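Side-chain contacts in uncharacterized protein (Leishmania infantum, PDB 4TYZ), which is of unknown function but may bind and transfer sterols, this chain being its C-terminal GRAM domain, of pleckstrin-homology-like fold: residues 20-25 and 96-101; 66-71 and 77-82. One frame throughout, in Å; residues are numbered along the deposited sequence.

How the contacts relate
Past the N-terminal helix 2-9, the chain enters strand 20-28, the first of the sheet, and runs through all seven strands before helix 96-107 packs back onto that first strand. Contact 1 thereby closes a long loop of about seventy residues and ties the beginning of the sheet to the C-terminal helix. Contact 2 closes a much shorter one within that span, where strands 62-67 and 78-82 form a hairpin. The two contacts do not cross, but they touch: Arg96 NH1, on the helix of contact 1, hydrogen-bonds both Ser68 O and Ala77 O of contact 2, so one guanidinium links the helix start to both arms of the hairpin.

Contact 1. Residues 20-25 and 96-101; sequences DSFNCA and RDQAYS
Phe22, on the first strand of the sheet, turns its ring under the C-terminal helix so that Ala99 sits over one face. Ala99 CA is almost above the ring centre, 3.6 Å from the Phe22 centroid and 14° off the ring normal, a CH-pi contact. The methyl completes the overlap: Ala99 CB is 3.7 Å from Phe22 CG, while Ala99 CA is 3.5 Å from Phe22 CZ. The bond between these two alanine carbons thus follows the CG-CZ axis of the ring, with CA over the centre but shifted slightly toward CZ and the methyl toward CG. With CG beside the backbone N and anti to the carbonyl carbon (chi1 -65°), Phe22 reaches out from the strand toward the helix, and chi2 of -85° turns the face of the ring to Ala99. The methyl is the whole of the Ala99 side chain, and backbone atoms also reach the aromatic surface, Ala99 N lying 3.6 Å from Phe22 CE1.

Gln98 adds a smaller flank. Its CB meets Phe22 CE1 at 3.8 Å, and its carbonyl O approaches Phe22 CZ obliquely at 3.7 Å. No hydrogen bond crosses between 20-25 and 96-101; the contact is the packing of an aromatic ring on a methyl and the helix backbone, with Phe22 and Ala99 buried.

Around it, Phe22 also touches Ile39 on the adjoining strand 31-39, and Ala99 rests on Phe93 in the loop leading into the helix, a residue that Cys24 touches as well. The next residue, Tyr100, points away from strand 20-25 and packs on Ile78 of strand 78-82 and Lys67 of strand 62-67. Helix 96-107 therefore lies across the sheet from the central strand 20-28 to one edge, consistent with the C-terminal helix that caps the bent sheet in pleckstrin-homology folds.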
ATOM      1  N   ASP A  20       7.542  -5.764  -5.344  1.00 14.03           N
ATOM      2  CA  ASP A  20       7.384  -6.323  -4.012  1.00 14.61           C
ATOM      3  C   ASP A  20       5.916  -6.305  -3.625  1.00 15.06           C
ATOM      4  O   ASP A  20       5.103  -5.620  -4.249  1.00 14.39           O
ATOM      5  CB  ASP A  20       8.218  -5.548  -2.986  1.00 16.91           C
ATOM      6  CG  ASP A  20       8.842  -6.453  -1.934  1.00 28.32           C
ATOM      7  OD1 ASP A  20       9.895  -6.073  -1.376  1.00 36.63           O
ATOM      8  OD2 ASP A  20       8.285  -7.538  -1.667  1.00 25.14           O
ATOM      9  N   SER A  21       5.578  -7.069  -2.599  1.00 12.90           N
ATOM     10  CA  SER A  21       4.218  -7.059  -2.087  1.00 13.25           C
ATOM     11  C   SER A  21       4.224  -7.408  -0.615  1.00 13.64           C
ATOM     12  O   SER A  21       5.127  -8.093  -0.132  1.00 15.60           O
ATOM     13  CB  SER A  21       3.324  -8.029  -2.856  1.00 14.61           C
ATOM     14  OG  SER A  21       3.793  -9.359  -2.698  1.00 19.65           O
ATOM     15  N   PHE A  22       3.203  -6.929   0.087  1.00 11.66           N
ATOM     16  CA  PHE A  22       3.137  -7.033   1.538  1.00 11.24           C
ATOM     17  C   PHE A  22       1.716  -7.256   2.026  1.00 14.09           C
ATOM     18  O   PHE A  22       0.770  -6.646   1.525  1.00 14.78           O
ATOM     19  CB  PHE A  22       3.701  -5.758   2.181  1.00 11.38           C
ATOM     20  CG  PHE A  22       5.160  -5.554   1.913  1.00 13.07           C
ATOM     21  CD1 PHE A  22       6.110  -6.163   2.718  1.00 18.56           C
ATOM     22  CD2 PHE A  22       5.583  -4.784   0.841  1.00 14.50           C
ATOM     23  CE1 PHE A  22       7.462  -5.998   2.456  1.00 18.45           C
ATOM     24  CE2 PHE A  22       6.939  -4.615   0.581  1.00 14.49           C
ATOM     25  CZ  PHE A  22       7.869  -5.229   1.391  1.00 15.32           C
ATOM     26  N   ASN A  23       1.572  -8.126   3.018  1.00 13.49           N
ATOM     27  CA  ASN A  23       0.304  -8.258   3.712  1.00 13.71           C
ATOM     28  C   ASN A  23       0.064  -7.052   4.606  1.00 15.79           C
ATOM     29  O   ASN A  23       0.956  -6.644   5.356  1.00 16.68           O
ATOM     30  CB  ASN A  23       0.287  -9.519   4.557  1.00 13.47           C
ATOM     31  CG  ASN A  23       0.431 -10.768   3.725  1.00 16.02           C
ATOM     32  OD1 ASN A  23       1.496 -11.389   3.683  1.00 24.05           O
ATOM     33  ND2 ASN A  23      -0.637 -11.134   3.035  1.00 15.35           N
ATOM     34  N   CYS A  24      -1.139  -6.494   4.539  1.00 11.69           N
ATOM     35  CA  CYS A  24      -1.528  -5.386   5.408  1.00 11.62           C
ATOM     36  C   CYS A  24      -3.025  -5.185   5.293  1.00 13.66           C
ATOM     37  O   CYS A  24      -3.709  -5.935   4.600  1.00 15.12           O
ATOM     38  CB  CYS A  24      -0.786  -4.088   5.061  1.00 12.00           C
ATOM     39  SG  CYS A  24      -1.155  -3.463   3.396  1.00 13.72           S
ATOM     40  N   ALA A  25      -3.540  -4.181   5.981  1.00 12.51           N
ATOM     41  CA  ALA A  25      -4.949  -3.879   5.888  1.00 12.74           C
ATOM     42  C   ALA A  25      -5.109  -2.409   5.604  1.00 17.82           C
ATOM     43  O   ALA A  25      -4.333  -1.578   6.067  1.00 20.41           O
ATOM     44  CB  ALA A  25      -5.683  -4.265   7.157  1.00 12.62           C
ATOM     45  N   ARG A  96       6.448  -4.339   8.449  1.00 17.08           N
ATOM     46  CA  ARG A  96       6.286  -2.907   8.195  1.00 15.52           C
ATOM     47  C   ARG A  96       7.581  -2.209   7.806  1.00 17.45           C
ATOM     48  O   ARG A  96       7.590  -1.382   6.902  1.00 17.45           O
ATOM     49  CB  ARG A  96       5.694  -2.185   9.399  1.00 17.00           C
ATOM     50  CG  ARG A  96       5.377  -0.739   9.034  1.00 19.97           C
ATOM     51  CD  ARG A  96       4.780   0.026  10.166  1.00 17.12           C
ATOM     52  NE  ARG A  96       5.720   0.148  11.276  1.00 21.07           N
ATOM     53  CZ  ARG A  96       5.689   1.137  12.161  1.00 19.87           C
ATOM     54  NH1 ARG A  96       4.763   2.084  12.069  1.00 17.58           N
ATOM     55  NH2 ARG A  96       6.577   1.172  13.147  1.00 20.66           N
ATOM     56  N   ASP A  97       8.664  -2.530   8.499  1.00 18.81           N
ATOM     57  CA  ASP A  97       9.948  -1.904   8.188  1.00 17.68           C
ATOM     58  C   ASP A  97      10.348  -2.197   6.747  1.00 18.22           C
ATOM     59  O   ASP A  97      10.777  -1.300   6.019  1.00 19.35           O
ATOM     60  CB  ASP A  97      11.034  -2.386   9.153  1.00 19.38           C
ATOM     61  CG  ASP A  97      10.867  -1.816  10.542  1.00 27.19           C
ATOM     62  OD1 ASP A  97      10.167  -0.790  10.680  1.00 22.03           O
ATOM     63  OD2 ASP A  97      11.444  -2.389  11.489  1.00 34.45           O
ATOM     64  N   GLN A  98      10.196  -3.449   6.337  1.00 17.99           N
ATOM     65  CA  GLN A  98      10.532  -3.839   4.973  1.00 18.24           C
ATOM     66  C   GLN A  98       9.614  -3.142   3.979  1.00 15.35           C
ATOM     67  O   GLN A  98      10.072  -2.684   2.932  1.00 16.79           O
ATOM     68  CB  GLN A  98      10.439  -5.356   4.790  1.00 20.73           C
ATOM     69  CG  GLN A  98      11.556  -6.149   5.445  1.00 28.44           C
ATOM     70  CD  GLN A  98      11.344  -7.646   5.299  1.00 44.93           C
ATOM     71  OE1 GLN A  98      10.402  -8.089   4.638  1.00 47.03           O
ATOM     72  NE2 GLN A  98      12.221  -8.434   5.916  1.00 54.90           N
ATOM     73  N   ALA A  99       8.326  -3.061   4.308  1.00 16.17           N
ATOM     74  CA  ALA A  99       7.355  -2.394   3.432  1.00 13.56           C
ATOM     75  C   ALA A  99       7.720  -0.929   3.279  1.00 15.86           C
ATOM     76  O   ALA A  99       7.715  -0.384   2.173  1.00 13.33           O
ATOM     77  CB  ALA A  99       5.928  -2.526   3.979  1.00 13.20           C
ATOM     78  N   TYR A 100       8.038  -0.293   4.400  1.00 14.15           N
ATOM     79  CA  TYR A 100       8.338   1.132   4.384  1.00 11.43           C
ATOM     80  C   TYR A 100       9.608   1.374   3.570  1.00 15.76           C
ATOM     81  O   TYR A 100       9.669   2.303   2.763  1.00 15.43           O
ATOM     82  CB  TYR A 100       8.466   1.666   5.812  1.00 12.43           C
ATOM     83  CG  TYR A 100       8.740   3.144   5.874  1.00 13.07           C
ATOM     84  CD1 TYR A 100       7.700   4.064   5.852  1.00 13.12           C
ATOM     85  CD2 TYR A 100      10.040   3.618   5.968  1.00 16.81           C
ATOM     86  CE1 TYR A 100       7.952   5.428   5.907  1.00 17.58           C
ATOM     87  CE2 TYR A 100      10.300   4.971   6.036  1.00 19.36           C
ATOM     88  CZ  TYR A 100       9.256   5.864   5.998  1.00 16.06           C
ATOM     89  OH  TYR A 100       9.527   7.217   6.059  1.00 22.45           O
ATOM     90  N   SER A 101      10.604   0.513   3.753  1.00 14.06           N
ATOM     91  CA  SER A 101      11.837   0.629   2.979  1.00 16.15           C
ATOM     92  C   SER A 101      11.586   0.474   1.488  1.00 15.94           C
ATOM     93  O   SER A 101      12.147   1.212   0.672  1.00 16.49           O
ATOM     94  CB  SER A 101      12.855  -0.404   3.449  1.00 16.88           C
ATOM     95  OG  SER A 101      13.295  -0.081   4.757  1.00 21.26           O
TER

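Contact 2. Residues 66-71 and 77-82; sequences IKSKSV and AIEVKT
Ile66 and Glu79 face each other as an antiparallel hydrogen-bonded pair. Their reciprocal backbone bonds are nearly straight: Ile66 N to Glu79 O is 2.8 Å and Glu79 N to Ile66 O is 2.9 Å. Beyond this pair the strands part, and Ser68 N bonds Ala77 O at 3.1 Å from above the carbonyl plane, 37° out of it. A water then spans the widening gap, donating to Ser68 O and accepting from Ala77 N. Ile66 O also receives a CA-H...O contact from Ile78 CA at 3.4 Å.

Apolar contacts are lighter. Ile66 CB lies 4.3 Å from Glu79 CB, and Ile66 CD1 comes loosely to 4.4 Å from Lys81 CD, in one of two deposited Lys81 conformers. Van der Waals contacts on oxygen are closer: Ile78 CG2 is 3.6 Å from Ile66 O, and Ala77 CB is 3.8 Å from Ser68 OG.

The contact lies at the loop end of the hairpin 62-67/78-82, where the connection between the strands leaves and returns, with 62-67 as the outermost strand of the sheet in this chain. On the other side, strand 78-82 pairs with 87-91, and the Lys67 salt bridge to Asp97 joins the hairpin to helix 96-107.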
ATOM      1  N   ILE A  66       4.520   8.318   6.120  1.00 11.02           N
ATOM      2  CA  ILE A  66       4.893   8.337   7.536  1.00 11.71           C
ATOM      3  C   ILE A  66       4.827   6.940   8.138  1.00 12.58           C
ATOM      4  O   ILE A  66       3.853   6.218   7.914  1.00 14.45           O
ATOM      5  CB  ILE A  66       3.964   9.262   8.329  1.00 13.37           C
ATOM      6  CG1 ILE A  66       4.106  10.702   7.817  1.00 23.27           C
ATOM      7  CG2 ILE A  66       4.243   9.168   9.812  1.00 19.72           C
ATOM      8  CD1 ILE A  66       3.135  11.667   8.464  1.00 33.79           C
ATOM      9  N   LYS A  67       5.868   6.553   8.872  1.00 12.42           N
ATOM     10  CA  LYS A  67       5.873   5.287   9.592  1.00 14.81           C
ATOM     11  C   LYS A  67       5.295   5.579  10.969  1.00 15.18           C
ATOM     12  O   LYS A  67       6.011   6.017  11.870  1.00 15.52           O
ATOM     13  CB  LYS A  67       7.288   4.697   9.677  1.00 17.39           C
ATOM     14  CG  LYS A  67       7.311   3.205   9.962  1.00 24.80           C
ATOM     15  CD  LYS A  67       8.647   2.720  10.491  1.00 30.92           C
ATOM     16  CE  LYS A  67       9.729   2.667   9.421  1.00 26.91           C
ATOM     17  NZ  LYS A  67      10.954   1.962   9.955  1.00 22.15           N
ATOM     18  N   SER A  68       3.989   5.358  11.115  1.00 17.95           N
ATOM     19  CA  SER A  68       3.225   5.854  12.260  1.00 18.09           C
ATOM     20  C   SER A  68       3.801   5.458  13.611  1.00 21.81           C
ATOM     21  O   SER A  68       4.175   4.307  13.834  1.00 20.71           O
ATOM     22  CB  SER A  68       1.773   5.366  12.185  1.00 19.41           C
ATOM     23  OG  SER A  68       1.221   5.576  10.896  1.00 22.23           O
ATOM     24  N   LYS A  69       3.872   6.428  14.516  1.00 18.35           N
ATOM     25  CA  LYS A  69       4.274   6.149  15.881  1.00 18.43           C
ATOM     26  C   LYS A  69       3.275   5.236  16.567  1.00 21.90           C
ATOM     27  O   LYS A  69       2.074   5.293  16.310  1.00 25.60           O
ATOM     28  CB  LYS A  69       4.425   7.443  16.672  1.00 18.92           C
ATOM     29  CG  LYS A  69       5.512   8.344  16.147  1.00 25.37           C
ATOM     30  CD  LYS A  69       5.541   9.643  16.916  1.00 31.17           C
ATOM     31  CE  LYS A  69       6.961  10.124  17.089  1.00 31.36           C
ATOM     32  NZ  LYS A  69       7.769   9.179  17.924  1.00 30.61           N
ATOM     33  N   SER A  70       3.788   4.397  17.446  1.00 20.19           N
ATOM     34  CA  SER A  70       2.967   3.415  18.123  1.00 22.72           C
ATOM     35  C   SER A  70       3.639   2.945  19.385  1.00 21.55           C
ATOM     36  O   SER A  70       4.844   2.712  19.401  1.00 29.09           O
ATOM     37  CB  SER A  70       2.701   2.223  17.208  1.00 23.41           C
ATOM     38  OG  SER A  70       2.104   1.164  17.929  1.00 24.90           O
ATOM     39  N   VAL A  71       2.870   2.800  20.455  1.00 18.60           N
ATOM     40  CA  VAL A  71       3.380   2.073  21.598  1.00 18.84           C
ATOM     41  C   VAL A  71       2.522   0.827  21.831  1.00 19.25           C
ATOM     42  O   VAL A  71       2.494   0.270  22.922  1.00 23.14           O
ATOM     43  CB  VAL A  71       3.418   2.949  22.875  1.00 25.51           C
ATOM     44  CG1 VAL A  71       4.445   4.066  22.719  1.00 31.05           C
ATOM     45  CG2 VAL A  71       2.041   3.515  23.179  1.00 30.85           C
ATOM     46  N   ALA A  77       1.455   0.575  11.496  1.00 20.00           N
ATOM     47  CA  ALA A  77       0.796   1.299  10.414  1.00 20.40           C
ATOM     48  C   ALA A  77       1.731   2.206   9.627  1.00 19.94           C
ATOM     49  O   ALA A  77       2.767   2.645  10.121  1.00 19.22           O
ATOM     50  CB  ALA A  77      -0.366   2.121  10.962  1.00 20.50           C
ATOM     51  N   ILE A  78       1.323   2.474   8.392  1.00 10.84           N
ATOM     52  CA  ILE A  78       1.972   3.437   7.519  1.00 10.56           C
ATOM     53  C   ILE A  78       0.893   4.378   7.007  1.00 12.17           C
ATOM     54  O   ILE A  78      -0.198   3.942   6.639  1.00 13.46           O
ATOM     55  CB  ILE A  78       2.674   2.761   6.320  1.00  9.87           C
ATOM     56  CG1 ILE A  78       3.862   1.938   6.810  1.00 12.73           C
ATOM     57  CG2 ILE A  78       3.125   3.809   5.286  1.00 11.86           C
ATOM     58  CD1 ILE A  78       4.512   1.085   5.721  1.00 14.22           C
ATOM     59  N   GLU A  79       1.196   5.667   6.991  1.00 10.97           N
ATOM     60  CA  GLU A  79       0.248   6.652   6.493  0.53 11.12           C
ATOM     61  C   GLU A  79       0.766   7.292   5.223  1.00 14.92           C
ATOM     62  O   GLU A  79       1.905   7.754   5.167  1.00 14.56           O
ATOM     63  CB  GLU A  79      -0.015   7.733   7.535  0.53 13.96           C
ATOM     64  CG  GLU A  79      -0.607   7.212   8.817  0.53 13.12           C
ATOM     65  CD  GLU A  79      -0.731   8.294   9.865  0.53 24.45           C
ATOM     66  OE1 GLU A  79      -1.208   9.398   9.524  0.53 23.92           O
ATOM     67  OE2 GLU A  79      -0.338   8.044  11.026  0.53 27.00           O
ATOM     68  N   VAL A  80      -0.080   7.312   4.198  1.00 10.33           N
ATOM     69  CA  VAL A  80       0.291   7.900   2.916  1.00 10.16           C
ATOM     70  C   VAL A  80      -0.528   9.158   2.677  1.00 12.28           C
ATOM     71  O   VAL A  80      -1.755   9.112   2.671  1.00 14.87           O
ATOM     72  CB  VAL A  80       0.079   6.911   1.761  1.00 11.54           C
ATOM     73  CG1 VAL A  80       0.406   7.578   0.423  1.00 12.53           C
ATOM     74  CG2 VAL A  80       0.927   5.668   1.969  1.00 13.75           C
ATOM     75  N   LYS A  81       0.159  10.285   2.520  1.00 11.40           N
ATOM     76  CA  LYS A  81      -0.502  11.558   2.283  0.51 13.04           C
ATOM     77  C   LYS A  81      -0.374  11.927   0.820  1.00 15.23           C
ATOM     78  O   LYS A  81       0.719  11.880   0.262  1.00 13.16           O
ATOM     79  CB  LYS A  81       0.100  12.662   3.156  0.51 16.64           C
ATOM     80  CG  LYS A  81       0.002  12.404   4.652  0.51 16.45           C
ATOM     81  CD  LYS A  81       0.631  13.547   5.442  0.51 26.64           C
ATOM     82  CE  LYS A  81       0.028  14.887   5.043  0.51 33.48           C
ATOM     83  NZ  LYS A  81       0.697  16.041   5.712  0.51 37.20           N
ATOM     84  N   THR A  82      -1.488  12.300   0.200  1.00 13.18           N
ATOM     85  CA  THR A  82      -1.439  12.658  -1.215  1.00 14.39           C
ATOM     86  C   THR A  82      -1.319  14.164  -1.428  1.00 15.07           C
ATOM     87  O   THR A  82      -1.532  14.955  -0.508  1.00 17.04           O
ATOM     88  CB  THR A  82      -2.676  12.155  -1.969  1.00 17.79           C
ATOM     89  OG1 THR A  82      -3.804  12.970  -1.645  1.00 18.76           O
ATOM     90  CG2 THR A  82      -2.983  10.719  -1.584  1.00 17.03           C
TER
HETATM   91  O   HOH W   1       2.083   1.977  13.830  1.00 24.13           O